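Local coordinates for extracellular solute-binding protein family 5 (Brucella melitensis, PDB 4ONY) that probably binds peptides or related solutes in the periplasm and hands them to an ABC transporter for uptake, at residues 195-199 against 200-204; 287-290 against 291-294; 382-385 against 386-389; 241-244 against 245-248. All blocks are in the same frame, centred on the assembly; numbering follows the deposited sequence. Where two conformers were deposited one is given.

Contact 1 of 4, residues 195-199 against 200-204; sequences HAINR and DTFGN
The side chain of N198 reaches forward to the backbone N-H groups of D200 and T201, giving an Asx motif in the loop that follows helix 181-187. Its CG stands anti to the backbone N (chi1 178°), beside the carbonyl carbon, and this brings OD1 to both of those donors. T201 N reaches N198 OD1 at 3.2 Å, coming from well above the amide carbonyl plane rather than onto a lone pair; D200 N lies closer to N198 OD1, at 2.8 Å, but its bond is bent and weak. The main-chain oxygen of N198 adds to this: F202 N donates to N198 O over 3.0 Å, and T201 N adds a weak second bond. One residue thus accepts from three successive N-H groups, from D200 only weakly. On the apolar side, I197 CG2 rests on F202 CD1 at 3.8 Å, approaching the ring at a slant. Both side chains also lean on I142 of helix 133-146. The same helix also anchors the loop through polar bonds: R199 forms salt bridges with D141 and E145, and K146 NZ bonds to the carbonyl oxygens of R199 and F202. Downstream the chain reverses in a type II turn from T201 to N204, with G203 at positive phi (120°). A water donates to N198 O at 2.8 Å and is also hydrogen-bonded to T201 OG1 at 3.0 Å.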
loop_
_atom_site.group_PDB
_atom_site.type_symbol
_atom_site.label_atom_id
_atom_site.label_comp_id
_atom_site.label_asym_id
_atom_site.label_seq_id
_atom_site.Cartn_x
_atom_site.Cartn_y
_atom_site.Cartn_z
ATOM N N HIS A 195 -10.719 0.940 31.853
ATOM C CA HIS A 195 -11.011 0.053 32.978
ATOM C C HIS A 195 -10.245 -1.250 32.900
ATOM O O HIS A 195 -10.057 -1.872 33.917
ATOM C CB HIS A 195 -12.491 -0.290 33.071
ATOM C CG HIS A 195 -12.935 -1.298 32.050
ATOM N ND1 HIS A 195 -13.219 -0.952 30.746
ATOM C CD2 HIS A 195 -13.142 -2.634 32.143
ATOM C CE1 HIS A 195 -13.574 -2.040 30.083
ATOM N NE2 HIS A 195 -13.557 -3.066 30.914
ATOM N N ALA A 196 -9.801 -1.657 31.731
ATOM C CA ALA A 196 -9.183 -2.967 31.575
ATOM C C ALA A 196 -7.668 -2.956 31.423
ATOM O O ALA A 196 -7.092 -4.014 31.203
ATOM C CB ALA A 196 -9.779 -3.666 30.367
ATOM N N ILE A 197 -7.032 -1.788 31.413
ATOM C CA ILE A 197 -5.606 -1.713 31.156
ATOM C C ILE A 197 -4.884 -1.319 32.455
ATOM O O ILE A 197 -5.234 -0.343 33.098
ATOM C CB ILE A 197 -5.310 -0.726 30.020
ATOM C CG1 ILE A 197 -5.611 -1.391 28.692
ATOM C CG2 ILE A 197 -3.852 -0.294 30.024
ATOM C CD1 ILE A 197 -5.741 -0.440 27.531
ATOM N N ASN A 198 -3.869 -2.076 32.802
ATOM C CA ASN A 198 -2.941 -1.698 33.893
ATOM C C ASN A 198 -1.901 -0.818 33.263
ATOM O O ASN A 198 -1.075 -1.277 32.499
ATOM C CB ASN A 198 -2.262 -2.924 34.522
ATOM C CG ASN A 198 -1.259 -2.563 35.624
ATOM O OD1 ASN A 198 -0.596 -1.528 35.613
ATOM N ND2 ASN A 198 -1.155 -3.440 36.599
ATOM N N ARG A 199 -1.937 0.443 33.621
ATOM C CA ARG A 199 -1.067 1.415 33.037
ATOM C C ARG A 199 0.414 1.144 33.265
ATOM O O ARG A 199 1.251 1.466 32.411
ATOM C CB ARG A 199 -1.433 2.783 33.580
ATOM C CG ARG A 199 -0.886 3.895 32.726
ATOM C CD ARG A 199 -1.375 5.234 33.218
ATOM N NE ARG A 199 -0.696 6.266 32.440
ATOM C CZ ARG A 199 -1.306 7.253 31.786
ATOM N NH1 ARG A 199 -2.618 7.422 31.882
ATOM N NH2 ARG A 199 -0.574 8.109 31.079
ATOM N N ASP A 200 0.736 0.609 34.434
ATOM C CA ASP A 200 2.128 0.349 34.771
ATOM C C ASP A 200 2.669 -0.739 33.878
ATOM O O ASP A 200 3.808 -0.640 33.453
ATOM C CB ASP A 200 2.294 -0.078 36.211
ATOM C CG ASP A 200 1.950 1.024 37.176
ATOM O OD1 ASP A 200 2.037 2.198 36.776
ATOM O OD2 ASP A 200 1.573 0.713 38.331
ATOM N N THR A 201 1.859 -1.740 33.527
ATOM C CA THR A 201 2.387 -2.789 32.641
ATOM C C THR A 201 2.129 -2.587 31.154
ATOM O O THR A 201 2.663 -3.328 30.349
ATOM C CB THR A 201 1.945 -4.206 33.069
ATOM O OG1 THR A 201 0.550 -4.308 32.953
ATOM C CG2 THR A 201 2.394 -4.511 34.541
ATOM N N PHE A 202 1.324 -1.605 30.772
ATOM C CA PHE A 202 1.080 -1.338 29.363
ATOM C C PHE A 202 2.411 -0.970 28.734
ATOM O O PHE A 202 3.142 -0.088 29.227
ATOM C CB PHE A 202 0.083 -0.211 29.202
ATOM C CG PHE A 202 -0.307 0.060 27.761
ATOM C CD1 PHE A 202 -1.378 -0.573 27.208
ATOM C CD2 PHE A 202 0.407 0.955 26.974
ATOM C CE1 PHE A 202 -1.761 -0.337 25.903
ATOM C CE2 PHE A 202 0.015 1.206 25.660
ATOM C CZ PHE A 202 -1.075 0.559 25.128
ATOM N N GLY A 203 2.764 -1.680 27.675
ATOM C CA GLY A 203 4.117 -1.554 27.150
ATOM C C GLY A 203 4.853 -2.868 27.178
ATOM O O GLY A 203 5.726 -3.087 26.327
ATOM N N ASN A 204 4.532 -3.735 28.145
ATOM C CA ASN A 204 5.203 -5.031 28.288
ATOM C C ASN A 204 4.841 -5.923 27.100
ATOM O O ASN A 204 3.813 -5.699 26.476
ATOM C CB ASN A 204 4.811 -5.774 29.575
ATOM C CG ASN A 204 5.414 -5.154 30.837
ATOM O OD1 ASN A 204 6.142 -4.179 30.785
ATOM N ND2 ASN A 204 5.076 -5.720 31.985
HETATM O O HOH W 1 -1.271 -3.477 30.698
#

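Contact 2 of 4, residues 287-290 against 291-294; sequences YDFP and AVEQ
F289 O faces two N-H groups of the following turn, and neither bond is strong: V292 N donates at 3.0 Å with a bent geometry, while E293 N is straighter but long, 3.4 Å from F289 O. The next oxygen along fares better. Q294 N sits 2.7 Å from P290 O, almost in line with the carbonyl bond. Q294 OE1 lies 3.4 Å from P290 O, but both are acceptors and form no bond. A291 N is near F289 O as well, yet the angle is too poor for a bond; A291 also has a backbone hydrogen bond with V297, at the start of strand 297-302. This is the N-terminal turn of helix 290-293, with F289 at the N-cap and P290, which has no N-H to offer, as the first helical residue. Because F289 CG is set between the backbone N and the carbonyl carbon (chi1 56°), the ring comes round to the helix. V292 CG2 then stands over one face, 3.7 Å from the F289 ring centroid, in a CH-pi contact displaced toward CZ. A291 CB meets the same ring at a slant, 4.0 Å from F289 CE2. Before the cap, Y287 O is packed against V292 carbons, with V292 CB at 3.4 Å. The Y287 hydroxyl hydrogen-bonds to E277 OE1, and the phenol ring meets W283 and F264 edge-to-face.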
loop_
_atom_site.group_PDB
_atom_site.type_symbol
_atom_site.label_atom_id
_atom_site.label_comp_id
_atom_site.label_asym_id
_atom_site.label_seq_id
_atom_site.Cartn_x
_atom_site.Cartn_y
_atom_site.Cartn_z
ATOM N N TYR A 287 -0.903 -25.729 -9.276
ATOM C CA TYR A 287 -2.275 -25.958 -8.873
ATOM C C TYR A 287 -2.888 -27.068 -9.726
ATOM O O TYR A 287 -4.064 -27.039 -10.057
ATOM C CB TYR A 287 -3.093 -24.656 -8.947
ATOM C CG TYR A 287 -2.756 -23.642 -7.868
ATOM C CD1 TYR A 287 -1.616 -22.881 -7.942
ATOM C CD2 TYR A 287 -3.585 -23.451 -6.760
ATOM C CE1 TYR A 287 -1.306 -21.966 -6.944
ATOM C CE2 TYR A 287 -3.275 -22.533 -5.769
ATOM C CZ TYR A 287 -2.145 -21.776 -5.883
ATOM O OH TYR A 287 -1.802 -20.848 -4.912
ATOM N N ASP A 288 -2.054 -28.032 -10.080
ATOM C CA ASP A 288 -2.451 -29.228 -10.817
ATOM C C ASP A 288 -2.774 -30.403 -9.872
ATOM O O ASP A 288 -2.593 -31.518 -10.230
ATOM C CB ASP A 288 -1.322 -29.648 -11.805
ATOM C CG ASP A 288 0.075 -29.808 -11.131
ATOM O OD1 ASP A 288 0.275 -29.399 -9.964
ATOM O OD2 ASP A 288 1.013 -30.277 -11.793
ATOM N N PHE A 289 -3.220 -30.164 -8.666
ATOM C CA PHE A 289 -3.532 -31.239 -7.722
ATOM C C PHE A 289 -5.038 -31.535 -7.761
ATOM O O PHE A 289 -5.805 -30.728 -8.288
ATOM C CB PHE A 289 -3.029 -30.908 -6.310
ATOM C CG PHE A 289 -3.546 -29.617 -5.739
ATOM C CD1 PHE A 289 -2.891 -28.432 -5.969
ATOM C CD2 PHE A 289 -4.651 -29.608 -4.906
ATOM C CE1 PHE A 289 -3.343 -27.244 -5.381
ATOM C CE2 PHE A 289 -5.113 -28.425 -4.334
ATOM C CZ PHE A 289 -4.450 -27.247 -4.560
ATOM N N PRO A 290 -5.446 -32.736 -7.323
ATOM C CA PRO A 290 -6.784 -33.252 -7.642
ATOM C C PRO A 290 -7.927 -32.372 -7.218
ATOM O O PRO A 290 -8.880 -32.223 -7.986
ATOM C CB PRO A 290 -6.838 -34.578 -6.877
ATOM C CG PRO A 290 -5.425 -35.060 -6.887
ATOM C CD PRO A 290 -4.584 -33.794 -6.744
ATOM N N ALA A 291 -7.838 -31.784 -6.030
ATOM C CA ALA A 291 -8.913 -30.936 -5.529
ATOM C C ALA A 291 -9.252 -29.817 -6.518
ATOM O O ALA A 291 -10.445 -29.491 -6.709
ATOM C CB ALA A 291 -8.559 -30.357 -4.166
ATOM N N VAL A 292 -8.222 -29.267 -7.183
ATOM C CA VAL A 292 -8.456 -28.175 -8.144
ATOM C C VAL A 292 -9.199 -28.764 -9.324
ATOM O O VAL A 292 -10.169 -28.167 -9.801
ATOM C CB VAL A 292 -7.151 -27.506 -8.665
ATOM C CG1 VAL A 292 -7.465 -26.444 -9.712
ATOM C CG2 VAL A 292 -6.367 -26.919 -7.522
ATOM N N GLU A 293 -8.737 -29.925 -9.802
ATOM C CA GLU A 293 -9.347 -30.584 -10.938
ATOM C C GLU A 293 -10.787 -31.038 -10.607
ATOM O O GLU A 293 -11.631 -31.093 -11.473
ATOM C CB GLU A 293 -8.508 -31.825 -11.372
ATOM C CG GLU A 293 -7.109 -31.493 -11.867
ATOM C CD GLU A 293 -7.204 -30.430 -12.936
ATOM O OE1 GLU A 293 -7.828 -30.674 -13.990
ATOM O OE2 GLU A 293 -6.730 -29.314 -12.677
ATOM N N GLN A 294 -11.051 -31.384 -9.365
ATOM C CA GLN A 294 -12.410 -31.772 -8.968
ATOM C C GLN A 294 -13.283 -30.587 -8.690
ATOM O O GLN A 294 -14.430 -30.758 -8.369
ATOM C CB GLN A 294 -12.355 -32.641 -7.716
ATOM C CG GLN A 294 -11.731 -34.007 -7.930
ATOM C CD GLN A 294 -11.476 -34.713 -6.619
ATOM O OE1 GLN A 294 -10.671 -34.236 -5.833
ATOM N NE2 GLN A 294 -12.155 -35.822 -6.374
#

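Contact 3 of 4, residues 382-385 against 386-389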
loop_
_atom_site.group_PDB
_atom_site.type_symbol
_atom_site.label_atom_id
_atom_site.label_comp_id
_atom_site.label_asym_id
_atom_site.label_seq_id
_atom_site.Cartn_x
_atom_site.Cartn_y
_atom_site.Cartn_z
ATOM N N ALA A 382 9.687 20.110 -18.083
ATOM C CA ALA A 382 9.503 19.082 -17.073
ATOM C C ALA A 382 8.781 17.822 -17.552
ATOM O O ALA A 382 8.999 16.744 -16.997
ATOM C CB ALA A 382 8.787 19.655 -15.887
ATOM N N VAL A 383 7.928 17.975 -18.570
ATOM C CA VAL A 383 7.176 16.896 -19.102
ATOM C C VAL A 383 7.401 16.791 -20.613
ATOM O O VAL A 383 7.364 17.775 -21.322
ATOM C CB VAL A 383 5.677 17.099 -18.826
ATOM C CG1 VAL A 383 4.896 15.946 -19.439
ATOM C CG2 VAL A 383 5.456 17.205 -17.328
ATOM N N ARG A 384 7.693 15.582 -21.058
ATOM C CA ARG A 384 7.989 15.305 -22.448
ATOM C C ARG A 384 6.651 15.391 -23.201
ATOM O O ARG A 384 5.585 15.035 -22.651
ATOM C CB ARG A 384 8.545 13.873 -22.500
ATOM C CG ARG A 384 9.441 13.519 -23.645
ATOM C CD ARG A 384 10.381 12.366 -23.310
ATOM N NE ARG A 384 9.645 11.162 -22.936
ATOM C CZ ARG A 384 9.976 10.355 -21.931
ATOM N NH1 ARG A 384 11.030 10.611 -21.143
ATOM N NH2 ARG A 384 9.214 9.291 -21.676
ATOM N N GLU A 385 6.696 15.873 -24.427
ATOM C CA GLU A 385 5.516 15.998 -25.236
ATOM C C GLU A 385 4.667 14.704 -25.293
ATOM O O GLU A 385 3.427 14.766 -25.179
ATOM C CB GLU A 385 5.879 16.432 -26.681
ATOM C CG GLU A 385 4.656 16.497 -27.569
ATOM C CD GLU A 385 4.934 16.981 -28.994
ATOM O OE1 GLU A 385 5.549 16.234 -29.815
ATOM O OE2 GLU A 385 4.463 18.088 -29.297
ATOM N N ASP A 386 5.302 13.558 -25.536
ATOM C CA ASP A 386 4.518 12.288 -25.607
ATOM C C ASP A 386 3.825 11.955 -24.274
ATOM O O ASP A 386 2.694 11.483 -24.240
ATOM C CB ASP A 386 5.328 11.078 -26.164
ATOM C CG ASP A 386 6.625 10.747 -25.359
ATOM O OD1 ASP A 386 6.986 11.410 -24.344
ATOM O OD2 ASP A 386 7.293 9.777 -25.792
ATOM N N VAL A 387 4.475 12.281 -23.182
ATOM C CA VAL A 387 3.877 12.032 -21.855
ATOM C C VAL A 387 2.724 13.019 -21.610
ATOM O O VAL A 387 1.715 12.648 -21.016
ATOM C CB VAL A 387 4.936 12.107 -20.738
ATOM C CG1 VAL A 387 4.331 11.998 -19.350
ATOM C CG2 VAL A 387 5.982 11.006 -20.908
ATOM N N MET A 388 2.891 14.259 -22.032
ATOM C CA MET A 388 1.883 15.281 -21.832
ATOM C C MET A 388 0.627 14.978 -22.647
ATOM O O MET A 388 -0.495 15.209 -22.150
ATOM C CB MET A 388 2.425 16.646 -22.226
ATOM C CG MET A 388 1.491 17.833 -21.988
ATOM S SD MET A 388 1.534 18.299 -20.259
ATOM C CE MET A 388 3.032 19.295 -20.287
ATOM N N ASN A 389 0.795 14.447 -23.861
ATOM C CA ASN A 389 -0.351 14.160 -24.747
ATOM C C ASN A 389 -0.944 12.765 -24.564
ATOM O O ASN A 389 -1.935 12.440 -25.186
ATOM C CB ASN A 389 -0.077 14.473 -26.251
ATOM C CG ASN A 389 0.987 13.579 -26.903
ATOM O OD1 ASN A 389 1.219 12.459 -26.491
ATOM N ND2 ASN A 389 1.590 14.076 -27.980
#
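The guanidinium of R384 takes the carboxylate of D386 at its edge, with the two planes turned 71° apart. R384 NE donates to D386 OD1 over 3.0 Å, and the acceptor, slightly tilted from the guanidinium plane, uses its syn lone pair. V387 CG2 comes up to the same group at a slant, 3.7 Å from R384 NH2. A second acid grips the far end, where NH1 forms a salt bridge with D555, so the arginine is shared between two carboxylates, and its charge would favour their ionised forms. D386 reaches back because its CG lies between the backbone N and the carbonyl carbon (chi1 58°), which swings the acid toward the residue before the helix. That residue, R384, is the N-cap of helix 385-389, and its carbonyl oxygen accepts M388 N at 2.9 Å. Around this cap V383 and M388 form a hydrophobic staple: the methionine chain curls at chi2 and chi3, laying its CE 3.7 Å from V383 CB, and the two side chains cross at about a right angle. V383 CG1 also touches V387 CG1 at 4.0 Å, so V383 bridges M388 and V387 on the first turn. The cap and short helix lie against helix 537-553: V383 meets V550 and S553, V387 meets I552, and R549 NH1 bonds to V387 O. From another direction, helix 370-376 brings L376 against V383 and M388.

Contact 4 of 4, residues 241-244 against 245-248; sequences PSQR and GFNN
Q243 and F246 close a type II turn, with F246 N donating to Q243 O at 3.2 Å from above the carbonyl plane and G245 at positive phi (75°) in the third position. Beside this backbone bond runs a side-chain one. N247 ND2 donates to Q243 OE1 over 3.3 Å, the oxygen lying in the plane of the asparagine amide, whereas the donor stands well above the glutamine carbonyl plane. The two amides are accordingly turned 64° from each other. Y235 OH is a second partner of Q243 OE1. The other end of the glutamine is fixed too: bent at chi2 (-77°), its chain doubles back so that NE2 bonds nearly straight to S242 O at 3.1 Å, and the amide is held at both its oxygen and its nitrogen. The turn belongs to the connection between strands 226-231 and 251-257, neighbours in a four-stranded mixed sheet. The F246 side chain turns back toward residues 242-243, its ring edge at Q243 CA, which is 3.9 Å from F246 CD2; S242 O approaches that same carbon, F246 CD2, at 3.6 Å, obliquely to the ring. Further on, N248 ND2 returns to G245 O at 3.0 Å and also serves W590 O. Other parts of the chain hold the turn and its approach: T37 OG1 bonds to R244 O, R244 NE to P39 O and, just before the turn, S242 OG to S100 O.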
loop_
_atom_site.group_PDB
_atom_site.type_symbol
_atom_site.label_atom_id
_atom_site.label_comp_id
_atom_site.label_asym_id
_atom_site.label_seq_id
_atom_site.Cartn_x
_atom_site.Cartn_y
_atom_site.Cartn_z
ATOM N N PRO A 241 -25.345 -0.361 9.976
ATOM C CA PRO A 241 -25.222 -0.475 8.547
ATOM C C PRO A 241 -23.770 -0.614 8.092
ATOM O O PRO A 241 -23.509 -1.387 7.174
ATOM C CB PRO A 241 -25.883 0.797 8.050
ATOM C CG PRO A 241 -26.982 1.041 9.066
ATOM C CD PRO A 241 -26.310 0.693 10.368
ATOM N N SER A 242 -22.838 0.017 8.790
ATOM C CA SER A 242 -21.416 -0.129 8.476
ATOM C C SER A 242 -20.806 -1.501 8.863
ATOM O O SER A 242 -19.655 -1.760 8.568
ATOM C CB SER A 242 -20.588 0.983 9.122
ATOM O OG SER A 242 -20.650 0.932 10.534
ATOM N N GLN A 243 -21.575 -2.366 9.512
ATOM C CA GLN A 243 -21.105 -3.722 9.837
ATOM C C GLN A 243 -21.946 -4.827 9.191
ATOM O O GLN A 243 -21.676 -6.022 9.360
ATOM C CB GLN A 243 -21.063 -3.901 11.345
ATOM C CG GLN A 243 -20.078 -2.989 12.073
ATOM C CD GLN A 243 -18.637 -3.470 11.935
ATOM O OE1 GLN A 243 -18.143 -4.220 12.753
ATOM N NE2 GLN A 243 -18.000 -3.100 10.840
ATOM N N ARG A 244 -22.954 -4.436 8.438
ATOM C CA ARG A 244 -23.840 -5.405 7.855
ATOM C C ARG A 244 -23.142 -6.222 6.730
ATOM O O ARG A 244 -22.569 -5.637 5.843
ATOM C CB ARG A 244 -25.076 -4.716 7.329
ATOM C CG ARG A 244 -26.050 -5.723 6.755
ATOM C CD ARG A 244 -27.474 -5.284 6.925
ATOM N NE ARG A 244 -28.370 -6.377 6.508
ATOM C CZ ARG A 244 -29.659 -6.225 6.222
ATOM N NH1 ARG A 244 -30.225 -5.016 6.282
ATOM N NH2 ARG A 244 -30.380 -7.284 5.857
ATOM N N GLY A 245 -23.199 -7.556 6.826
ATOM C CA GLY A 245 -22.446 -8.499 5.960
ATOM C C GLY A 245 -20.941 -8.662 6.216
ATOM O O GLY A 245 -20.225 -9.262 5.398
ATOM N N PHE A 246 -20.448 -8.140 7.347
ATOM C CA PHE A 246 -19.100 -8.387 7.796
ATOM C C PHE A 246 -19.158 -9.335 9.014
ATOM O O PHE A 246 -20.225 -9.588 9.582
ATOM C CB PHE A 246 -18.422 -7.076 8.241
ATOM C CG PHE A 246 -18.060 -6.113 7.105
ATOM C CD1 PHE A 246 -17.081 -6.428 6.210
ATOM C CD2 PHE A 246 -18.674 -4.874 7.004
ATOM C CE1 PHE A 246 -16.733 -5.551 5.179
ATOM C CE2 PHE A 246 -18.319 -3.978 6.000
ATOM C CZ PHE A 246 -17.329 -4.310 5.087
ATOM N N ASN A 247 -18.004 -9.843 9.406
ATOM C CA ASN A 247 -17.873 -10.650 10.609
ATOM C C ASN A 247 -18.713 -11.903 10.546
ATOM O O ASN A 247 -19.383 -12.251 11.498
ATOM C CB ASN A 247 -18.251 -9.814 11.850
ATOM C CG ASN A 247 -17.539 -8.480 11.872
ATOM O OD1 ASN A 247 -16.333 -8.402 11.612
ATOM N ND2 ASN A 247 -18.268 -7.424 12.211
ATOM N N ASN A 248 -18.668 -12.566 9.401
ATOM C CA ASN A 248 -19.545 -13.672 9.144
ATOM C C ASN A 248 -19.039 -14.992 9.738
ATOM O O ASN A 248 -19.835 -15.861 10.092
ATOM C CB ASN A 248 -19.791 -13.828 7.639
ATOM C CG ASN A 248 -20.324 -12.557 7.000
ATOM O OD1 ASN A 248 -21.311 -11.948 7.464
ATOM N ND2 ASN A 248 -19.673 -12.133 5.925
#

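All four contacts are local turns or helix starts, strung along one chain in the order contact 1, 4, 2, 3, and none touches another. Contacts 1 and 4 are the nearest neighbours, about 31 Å between centres, and flank the same mixed sheet in sequence: contact 1 comes before strand 216-222, contact 4 between strands 226-231 and 251-257. Those strands carry or adjoin Q222, Q225, R226, Y256 and Y257, which line the site of the bound polyether; no residue of the four contacts belongs to that pocket. Contact 2 lies about 33 Å from contact 4, centre to centre. Contact 3 is remote, about 57 Å from contact 1 between centres, across the chain's centre.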